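Local coordinates for protein ribose-phosphate pyrophosphokinase (PDB 5T3O) that probably makes phosphoribosyl pyrophosphate by transferring the pyrophosphoryl group of ATP to ribose 5-phosphate, working as a magnesium-dependent homohexamer, at residues R82-I87 with A119-T124; L123-H128 with A286-E291. All coordinates share one frame; numbering follows the deposited sequence.

Interaction 1 (R82-I87 with A119-T124)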
ATOM      1  N   ARG A  82      -3.308  11.966 -15.964  1.00 27.63           N
ATOM      2  CA  ARG A  82      -4.230  10.857 -15.797  1.00 27.71           C
ATOM      3  C   ARG A  82      -4.051   9.850 -16.930  1.00 27.92           C
ATOM      4  O   ARG A  82      -3.764  10.236 -18.061  1.00 27.20           O
ATOM      5  CB  ARG A  82      -5.663  11.387 -15.770  1.00 29.12           C
ATOM      6  CG  ARG A  82      -6.708  10.327 -15.468  1.00 30.05           C
ATOM      7  CD  ARG A  82      -8.059  10.928 -15.107  1.00 31.66           C
ATOM      8  NE  ARG A  82      -8.756  11.543 -16.246  1.00 32.58           N
ATOM      9  CZ  ARG A  82     -10.013  11.992 -16.199  1.00 34.15           C
ATOM     10  NH1 ARG A  82     -10.562  12.539 -17.281  1.00 34.46           N
ATOM     11  NH2 ARG A  82     -10.738  11.895 -15.078  1.00 34.80           N
ATOM     12  N   VAL A  83      -4.192   8.558 -16.634  1.00 26.91           N
ATOM     13  CA  VAL A  83      -4.136   7.552 -17.701  1.00 27.17           C
ATOM     14  C   VAL A  83      -5.266   6.542 -17.577  1.00 26.20           C
ATOM     15  O   VAL A  83      -5.512   5.984 -16.513  1.00 26.86           O
ATOM     16  CB  VAL A  83      -2.712   6.936 -17.952  1.00 26.66           C
ATOM     17  CG1 VAL A  83      -1.686   7.433 -16.963  1.00 26.83           C
ATOM     18  CG2 VAL A  83      -2.712   5.410 -18.057  1.00 26.94           C
ATOM     19  N   THR A  84      -5.970   6.364 -18.688  1.00 24.98           N
ATOM     20  CA  THR A  84      -7.084   5.445 -18.774  1.00 26.01           C
ATOM     21  C   THR A  84      -6.673   4.297 -19.675  1.00 25.56           C
ATOM     22  O   THR A  84      -6.113   4.519 -20.741  1.00 26.49           O
ATOM     23  CB  THR A  84      -8.319   6.143 -19.367  1.00 27.00           C
ATOM     24  OG1 THR A  84      -8.630   7.285 -18.566  1.00 26.83           O
ATOM     25  CG2 THR A  84      -9.534   5.198 -19.415  1.00 27.23           C
ATOM     26  N   ALA A  85      -6.930   3.081 -19.222  1.00 25.87           N
ATOM     27  CA  ALA A  85      -6.759   1.901 -20.036  1.00 26.25           C
ATOM     28  C   ALA A  85      -8.062   1.691 -20.799  1.00 26.82           C
ATOM     29  O   ALA A  85      -9.076   1.297 -20.224  1.00 25.76           O
ATOM     30  CB  ALA A  85      -6.440   0.697 -19.165  1.00 26.69           C
ATOM     31  N   VAL A  86      -8.042   2.004 -22.089  1.00 27.44           N
ATOM     32  CA  VAL A  86      -9.180   1.722 -22.952  1.00 28.26           C
ATOM     33  C   VAL A  86      -9.029   0.284 -23.459  1.00 28.08           C
ATOM     34  O   VAL A  86      -8.213   0.005 -24.338  1.00 26.89           O
ATOM     35  CB  VAL A  86      -9.264   2.734 -24.107  1.00 28.96           C
ATOM     36  CG1 VAL A  86     -10.423   2.396 -25.034  1.00 29.46           C
ATOM     37  CG2 VAL A  86      -9.411   4.142 -23.549  1.00 29.02           C
ATOM     38  N   ILE A  87      -9.794  -0.621 -22.862  1.00 28.46           N
ATOM     39  CA  ILE A  87      -9.753  -2.045 -23.176  1.00 29.35           C
ATOM     40  C   ILE A  87     -11.082  -2.477 -23.815  1.00 29.78           C
ATOM     41  O   ILE A  87     -11.997  -2.917 -23.105  1.00 29.43           O
ATOM     42  CB  ILE A  87      -9.494  -2.902 -21.914  1.00 29.10           C
ATOM     43  CG1 ILE A  87      -8.284  -2.373 -21.127  1.00 30.49           C
ATOM     44  CG2 ILE A  87      -9.256  -4.358 -22.302  1.00 29.06           C
ATOM     45  CD1 ILE A  87      -8.090  -3.071 -19.793  1.00 30.34           C
ATOM     46  N   ALA A 119      -2.556   2.608 -14.016  1.00 23.57           N
ATOM     47  CA  ALA A 119      -3.834   2.995 -14.621  1.00 24.24           C
ATOM     48  C   ALA A 119      -4.708   3.671 -13.581  1.00 24.59           C
ATOM     49  O   ALA A 119      -4.861   3.136 -12.499  1.00 25.22           O
ATOM     50  CB  ALA A 119      -4.557   1.776 -15.174  1.00 24.09           C
ATOM     51  N   ASP A 120      -5.256   4.843 -13.913  1.00 25.06           N
ATOM     52  CA  ASP A 120      -6.200   5.563 -13.041  1.00 25.88           C
ATOM     53  C   ASP A 120      -7.645   5.154 -13.294  1.00 27.13           C
ATOM     54  O   ASP A 120      -8.480   5.279 -12.403  1.00 26.47           O
ATOM     55  CB  ASP A 120      -6.074   7.075 -13.244  1.00 26.38           C
ATOM     56  CG  ASP A 120      -4.694   7.582 -12.930  1.00 26.93           C
ATOM     57  OD1 ASP A 120      -4.177   7.277 -11.831  1.00 28.43           O
ATOM     58  OD2 ASP A 120      -4.105   8.279 -13.779  1.00 27.71           O
ATOM     59  N   ARG A 121      -7.948   4.698 -14.509  1.00 27.88           N
ATOM     60  CA  ARG A 121      -9.280   4.184 -14.830  1.00 29.49           C
ATOM     61  C   ARG A 121      -9.264   3.242 -16.034  1.00 28.99           C
ATOM     62  O   ARG A 121      -8.287   3.172 -16.789  1.00 26.64           O
ATOM     63  CB  ARG A 121     -10.289   5.336 -15.060  1.00 30.97           C
ATOM     64  CG  ARG A 121      -9.752   6.491 -15.886  1.00 33.27           C
ATOM     65  CD  ARG A 121     -10.834   7.477 -16.366  1.00 34.71           C
ATOM     66  NE  ARG A 121     -11.601   8.030 -15.258  1.00 35.40           N
ATOM     67  CZ  ARG A 121     -12.815   7.650 -14.854  1.00 35.58           C
ATOM     68  NH1 ARG A 121     -13.515   6.695 -15.456  1.00 36.24           N
ATOM     69  NH2 ARG A 121     -13.342   8.251 -13.805  1.00 36.44           N
ATOM     70  N   VAL A 122     -10.368   2.518 -16.175  1.00 28.60           N
ATOM     71  CA  VAL A 122     -10.585   1.613 -17.275  1.00 29.98           C
ATOM     72  C   VAL A 122     -11.847   2.051 -18.024  1.00 31.81           C
ATOM     73  O   VAL A 122     -12.843   2.437 -17.410  1.00 28.99           O
ATOM     74  CB  VAL A 122     -10.713   0.158 -16.769  1.00 30.18           C
ATOM     75  CG1 VAL A 122     -11.081  -0.801 -17.898  1.00 30.43           C
ATOM     76  CG2 VAL A 122      -9.413  -0.279 -16.102  1.00 29.60           C
ATOM     77  N   LEU A 123     -11.771   1.987 -19.356  1.00 33.89           N
ATOM     78  CA  LEU A 123     -12.923   2.129 -20.242  1.00 34.56           C
ATOM     79  C   LEU A 123     -13.042   0.838 -21.061  1.00 34.74           C
ATOM     80  O   LEU A 123     -12.138   0.497 -21.823  1.00 33.63           O
ATOM     81  CB  LEU A 123     -12.719   3.327 -21.169  1.00 35.66           C
ATOM     82  CG  LEU A 123     -13.929   4.085 -21.740  1.00 37.03           C
ATOM     83  CD1 LEU A 123     -13.554   4.682 -23.086  1.00 36.49           C
ATOM     84  CD2 LEU A 123     -15.204   3.263 -21.862  1.00 36.95           C
ATOM     85  N   THR A 124     -14.155   0.126 -20.904  1.00 35.87           N
ATOM     86  CA  THR A 124     -14.338  -1.178 -21.548  1.00 36.80           C
ATOM     87  C   THR A 124     -15.786  -1.398 -22.019  1.00 39.05           C
ATOM     88  O   THR A 124     -16.697  -0.674 -21.611  1.00 38.58           O
ATOM     89  CB  THR A 124     -13.881  -2.309 -20.601  1.00 35.84           C
ATOM     90  OG1 THR A 124     -13.795  -3.544 -21.318  1.00 36.22           O
ATOM     91  CG2 THR A 124     -14.826  -2.464 -19.402  1.00 34.99           C
TER
HETATM   92  O   HOH W   1     -10.459   9.995 -12.737  1.00 38.95           O
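Asp120 turns its carboxylate onto the start of strand 82-87, where OD2 accepts the backbone N-H of Val83 at 2.9 Å on its anti side, 18° out of the carboxylate plane. Its own backbone N returns a bond to Val83 O; OD1 is held by Lys76. Replacing Asp120 by alanine is likely to strip Val83 N of this acceptor and Lys76 of this carboxylate partner. Beyond, the strands run parallel, Ala85 N bonding to Arg121 O (2.8 Å) and Leu123 N to Ala85 O, as neighbours in a beta-alpha-beta unit whose crossover contains helix 106-117. Thr84 and Arg121 lie side by side on one sheet face, the methylenes of Arg121 running close past Thr84 OG1. Arg121 NE comes to 4.0 Å from Arg82 NH2, over a face of the Arg82 guanidinium, the two planes 72° apart; a water accepts from Arg82 NH2 at 3.0 Å and, weakly, from Arg121 NE. Asp50 and, from the second subunit, Glu48 form salt bridges with Arg82 and probably offset its charge; Arg121 NH1 pairs with Asp141 and NH2 with Ser79 of the second subunit. At the far end Thr124 OG1, anti to its own N (chi1 -168°), donates to Ile87 O at 2.6 Å.

Interaction 2 (L123-H128 with A286-E291). With ADP (adenosine-5'-diphosphate), chain D.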
ATOM      1  N   LEU A 123     -11.771   1.987 -19.356  1.00 33.89           N
ATOM      2  CA  LEU A 123     -12.923   2.129 -20.242  1.00 34.56           C
ATOM      3  C   LEU A 123     -13.042   0.838 -21.061  1.00 34.74           C
ATOM      4  O   LEU A 123     -12.138   0.497 -21.823  1.00 33.63           O
ATOM      5  CB  LEU A 123     -12.719   3.327 -21.169  1.00 35.66           C
ATOM      6  CG  LEU A 123     -13.929   4.085 -21.740  1.00 37.03           C
ATOM      7  CD1 LEU A 123     -13.554   4.682 -23.086  1.00 36.49           C
ATOM      8  CD2 LEU A 123     -15.204   3.263 -21.862  1.00 36.95           C
ATOM      9  N   THR A 124     -14.155   0.126 -20.904  1.00 35.87           N
ATOM     10  CA  THR A 124     -14.338  -1.178 -21.548  1.00 36.80           C
ATOM     11  C   THR A 124     -15.786  -1.398 -22.019  1.00 39.05           C
ATOM     12  O   THR A 124     -16.697  -0.674 -21.611  1.00 38.58           O
ATOM     13  CB  THR A 124     -13.881  -2.309 -20.601  1.00 35.84           C
ATOM     14  OG1 THR A 124     -13.795  -3.544 -21.318  1.00 36.22           O
ATOM     15  CG2 THR A 124     -14.826  -2.464 -19.402  1.00 34.99           C
ATOM     16  N   MET A 125     -15.983  -2.391 -22.887  1.00 40.45           N
ATOM     17  CA  MET A 125     -17.314  -2.724 -23.415  1.00 42.19           C
ATOM     18  C   MET A 125     -17.657  -4.185 -23.161  1.00 42.47           C
ATOM     19  O   MET A 125     -16.829  -5.062 -23.398  1.00 44.10           O
ATOM     20  CB  MET A 125     -17.380  -2.425 -24.910  1.00 42.16           C
ATOM     21  CG  MET A 125     -18.756  -2.632 -25.534  1.00 43.79           C
ATOM     22  SD  MET A 125     -18.802  -2.074 -27.239  1.00 42.92           S
ATOM     23  CE  MET A 125     -18.955  -0.303 -27.015  1.00 42.82           C
ATOM     24  N   THR A 126     -18.869  -4.428 -22.660  1.00 41.85           N
ATOM     25  CA  THR A 126     -19.438  -5.780 -22.491  1.00 44.08           C
ATOM     26  C   THR A 126     -18.477  -6.808 -21.860  1.00 45.71           C
ATOM     27  O   THR A 126     -17.881  -7.644 -22.553  1.00 44.96           O
ATOM     28  CB  THR A 126     -20.007  -6.340 -23.832  1.00 43.68           C
ATOM     29  OG1 THR A 126     -20.806  -5.346 -24.485  1.00 45.00           O
ATOM     30  CG2 THR A 126     -20.869  -7.569 -23.584  1.00 44.03           C
ATOM     31  N   LEU A 127     -18.340  -6.721 -20.541  1.00 46.44           N
ATOM     32  CA  LEU A 127     -17.578  -7.676 -19.755  1.00 45.58           C
ATOM     33  C   LEU A 127     -18.390  -8.952 -19.595  1.00 46.56           C
ATOM     34  O   LEU A 127     -19.612  -8.897 -19.457  1.00 48.31           O
ATOM     35  CB  LEU A 127     -17.235  -7.086 -18.382  1.00 44.76           C
ATOM     36  CG  LEU A 127     -16.365  -5.826 -18.380  1.00 43.83           C
ATOM     37  CD1 LEU A 127     -16.389  -5.156 -17.013  1.00 44.76           C
ATOM     38  CD2 LEU A 127     -14.940  -6.152 -18.795  1.00 43.67           C
ATOM     39  N   HIS A 128     -17.698 -10.092 -19.605  1.00 47.06           N
ATOM     40  CA  HIS A 128     -18.316 -11.427 -19.529  1.00 46.88           C
ATOM     41  C   HIS A 128     -19.327 -11.599 -18.391  1.00 46.86           C
ATOM     42  O   HIS A 128     -20.346 -12.274 -18.562  1.00 48.80           O
ATOM     43  CB  HIS A 128     -17.220 -12.501 -19.418  1.00 47.28           C
ATOM     44  CG  HIS A 128     -17.745 -13.888 -19.212  1.00 47.98           C
ATOM     45  ND1 HIS A 128     -18.323 -14.624 -20.225  1.00 47.53           N
ATOM     46  CD2 HIS A 128     -17.793 -14.667 -18.104  1.00 49.05           C
ATOM     47  CE1 HIS A 128     -18.700 -15.798 -19.750  1.00 48.87           C
ATOM     48  NE2 HIS A 128     -18.389 -15.849 -18.467  1.00 49.08           N
ATOM     49  N   ALA A 286     -16.429   2.649 -32.705  1.00 47.73           N
ATOM     50  CA  ALA A 286     -15.481   3.748 -32.549  1.00 48.64           C
ATOM     51  C   ALA A 286     -16.144   5.089 -32.189  1.00 51.03           C
ATOM     52  O   ALA A 286     -15.591   5.826 -31.366  1.00 50.21           O
ATOM     53  CB  ALA A 286     -14.616   3.897 -33.794  1.00 47.75           C
ATOM     54  N   PRO A 287     -17.316   5.412 -32.800  1.00 50.83           N
ATOM     55  CA  PRO A 287     -18.042   6.633 -32.402  1.00 49.24           C
ATOM     56  C   PRO A 287     -18.542   6.609 -30.955  1.00 46.75           C
ATOM     57  O   PRO A 287     -18.537   7.648 -30.290  1.00 44.89           O
ATOM     58  CB  PRO A 287     -19.236   6.680 -33.373  1.00 50.73           C
ATOM     59  CG  PRO A 287     -18.820   5.846 -34.539  1.00 51.78           C
ATOM     60  CD  PRO A 287     -17.975   4.752 -33.946  1.00 50.47           C
ATOM     61  N   LEU A 288     -18.978   5.441 -30.488  1.00 43.29           N
ATOM     62  CA  LEU A 288     -19.401   5.270 -29.100  1.00 44.61           C
ATOM     63  C   LEU A 288     -18.229   5.424 -28.102  1.00 46.53           C
ATOM     64  O   LEU A 288     -18.363   6.136 -27.102  1.00 48.49           O
ATOM     65  CB  LEU A 288     -20.086   3.914 -28.930  1.00 44.40           C
ATOM     66  CG  LEU A 288     -20.664   3.553 -27.564  1.00 45.46           C
ATOM     67  CD1 LEU A 288     -21.582   4.642 -27.029  1.00 46.52           C
ATOM     68  CD2 LEU A 288     -21.407   2.232 -27.663  1.00 46.08           C
ATOM     69  N   PHE A 289     -17.095   4.771 -28.380  1.00 44.98           N
ATOM     70  CA  PHE A 289     -15.881   4.916 -27.551  1.00 44.36           C
ATOM     71  C   PHE A 289     -15.360   6.353 -27.544  1.00 44.66           C
ATOM     72  O   PHE A 289     -14.966   6.859 -26.492  1.00 42.13           O
ATOM     73  CB  PHE A 289     -14.757   3.939 -27.980  1.00 43.32           C
ATOM     74  CG  PHE A 289     -14.822   2.598 -27.292  1.00 43.40           C
ATOM     75  CD1 PHE A 289     -15.543   1.543 -27.841  1.00 43.48           C
ATOM     76  CD2 PHE A 289     -14.169   2.391 -26.084  1.00 43.29           C
ATOM     77  CE1 PHE A 289     -15.609   0.315 -27.201  1.00 43.41           C
ATOM     78  CE2 PHE A 289     -14.233   1.165 -25.437  1.00 41.69           C
ATOM     79  CZ  PHE A 289     -14.953   0.126 -25.996  1.00 42.13           C
ATOM     80  N   ALA A 290     -15.358   6.999 -28.713  1.00 44.91           N
ATOM     81  CA  ALA A 290     -14.944   8.404 -28.830  1.00 47.12           C
ATOM     82  C   ALA A 290     -15.834   9.355 -28.017  1.00 48.98           C
ATOM     83  O   ALA A 290     -15.344  10.322 -27.425  1.00 50.33           O
ATOM     84  CB  ALA A 290     -14.919   8.829 -30.289  1.00 47.38           C
ATOM     85  N   GLU A 291     -17.133   9.071 -27.992  1.00 49.84           N
ATOM     86  CA  GLU A 291     -18.091   9.855 -27.210  1.00 52.20           C
ATOM     87  C   GLU A 291     -17.904   9.639 -25.703  1.00 49.53           C
ATOM     88  O   GLU A 291     -18.010  10.585 -24.924  1.00 47.61           O
ATOM     89  CB  GLU A 291     -19.532   9.505 -27.633  1.00 54.25           C
ATOM     90  CG  GLU A 291     -20.647  10.300 -26.953  1.00 56.38           C
ATOM     91  CD  GLU A 291     -20.527  11.810 -27.124  1.00 58.04           C
ATOM     92  OE1 GLU A 291     -19.973  12.271 -28.150  1.00 59.62           O
ATOM     93  OE2 GLU A 291     -20.995  12.542 -26.226  1.00 60.37           O
TER
HETATM   94  PB  ADP D 401     -19.637 -19.161 -18.461  1.00 88.81           P
HETATM   95  O1B ADP D 401     -19.807 -17.902 -17.646  1.00 88.26           O
HETATM   96  O2B ADP D 401     -18.632 -19.059 -19.588  1.00 86.27           O
HETATM   97  O3B ADP D 401     -20.942 -19.816 -18.846  1.00 89.51           O
HETATM   98  PA  ADP D 401     -18.308 -21.569 -17.786  1.00 79.31           P
HETATM   99  O1A ADP D 401     -19.113 -22.170 -18.911  1.00 78.92           O
HETATM  100  O2A ADP D 401     -18.131 -22.357 -16.505  1.00 77.97           O
HETATM  101  O3A ADP D 401     -18.978 -20.161 -17.380  1.00 83.67           O
HETATM  102  O5' ADP D 401     -16.875 -21.132 -18.404  1.00 71.75           O
HETATM  103  C5' ADP D 401     -15.662 -21.084 -17.643  1.00 64.59           C
HETATM  104  C4' ADP D 401     -14.714 -22.195 -18.092  1.00 58.64           C
HETATM  105  O4' ADP D 401     -14.038 -21.761 -19.274  1.00 54.55           O
HETATM  106  C3' ADP D 401     -13.640 -22.555 -17.065  1.00 55.61           C
HETATM  107  O3' ADP D 401     -13.952 -23.734 -16.315  1.00 55.95           O
HETATM  108  C2' ADP D 401     -12.379 -22.744 -17.883  1.00 53.12           C
HETATM  109  O2' ADP D 401     -12.165 -24.118 -18.246  1.00 55.08           O
HETATM  110  C1' ADP D 401     -12.625 -21.886 -19.120  1.00 50.83           C
HETATM  111  N9  ADP D 401     -12.015 -20.533 -19.001  1.00 47.16           N
HETATM  112  C8  ADP D 401     -11.741 -19.836 -17.865  1.00 45.06           C
HETATM  113  N7  ADP D 401     -11.170 -18.645 -18.154  1.00 42.69           N
HETATM  114  C5  ADP D 401     -11.072 -18.560 -19.492  1.00 41.45           C
HETATM  115  C6  ADP D 401     -10.568 -17.564 -20.459  1.00 40.64           C
HETATM  116  N6  ADP D 401     -10.054 -16.409 -20.015  1.00 41.77           N
HETATM  117  N1  ADP D 401     -10.644 -17.834 -21.787  1.00 41.00           N
HETATM  118  C2  ADP D 401     -11.172 -18.999 -22.231  1.00 40.89           C
HETATM  119  N3  ADP D 401     -11.648 -19.952 -21.397  1.00 40.71           N
HETATM  120  C4  ADP D 401     -11.634 -19.797 -20.049  1.00 42.46           C
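Phe289 reaches from helix 286-298 to the end of strand 121-125 and supplies most of the helix's side of the contact. Met125 and Leu123 both approach its ring obliquely. Met125 runs past CZ and CE1: its CB is 3.7 Å from CZ of Phe289, and the methyl CE closes to 3.4 Å from CE1 of the same ring. Between them SD stands 5.2 Å from the ring centroid, 69° off the normal, an oblique Met-aromatic contact. The Met125 chain runs extended from the backbone until it bends at the last torsion (chi3 -79°), which brings CE between the Phe289 ring and the methyl CD2 of Leu288, 3.6 Å from that methyl. At CD2 of Phe289, across the ring from CE1, Leu123 CD1 touches at 3.8 Å, the two side chains sliding past each other in opposite directions. The helix thus packs against the sheet, with Leu143 of the adjoining strand also touching the ring. Past Met125 the chain leaves the strand and reaches the ADP site, where His128 NE2 donates to O1B of ADP at 2.6 Å and ND1 bonds to Asp218. Across the segments themselves everything is apolar or sulfur-aromatic, so the join between strand and helix rests on shape and burial, whereas His128, farther along the same segment, meets the nucleotide through a hydrogen bond.

In the fold
Both contacts are buried and both use strand 121-125, sharing Leu123 and Thr124, with centres about 11 Å apart. Interaction 1 works within the sheet, edge to edge between neighbouring strands, and is built mainly from backbone hydrogen bonds; its beginning reaches the second subunit through charged and polar side chains. Interaction 2 lies on one face of the sheet and is held by apolar side chains without involving another protein chain. The two meet where Val86 CG1 lies 3.9 Å from Phe289 CD2, so helix 286-298 packs on both strands. The strand's continuation in 123-128 leads to bound ADP.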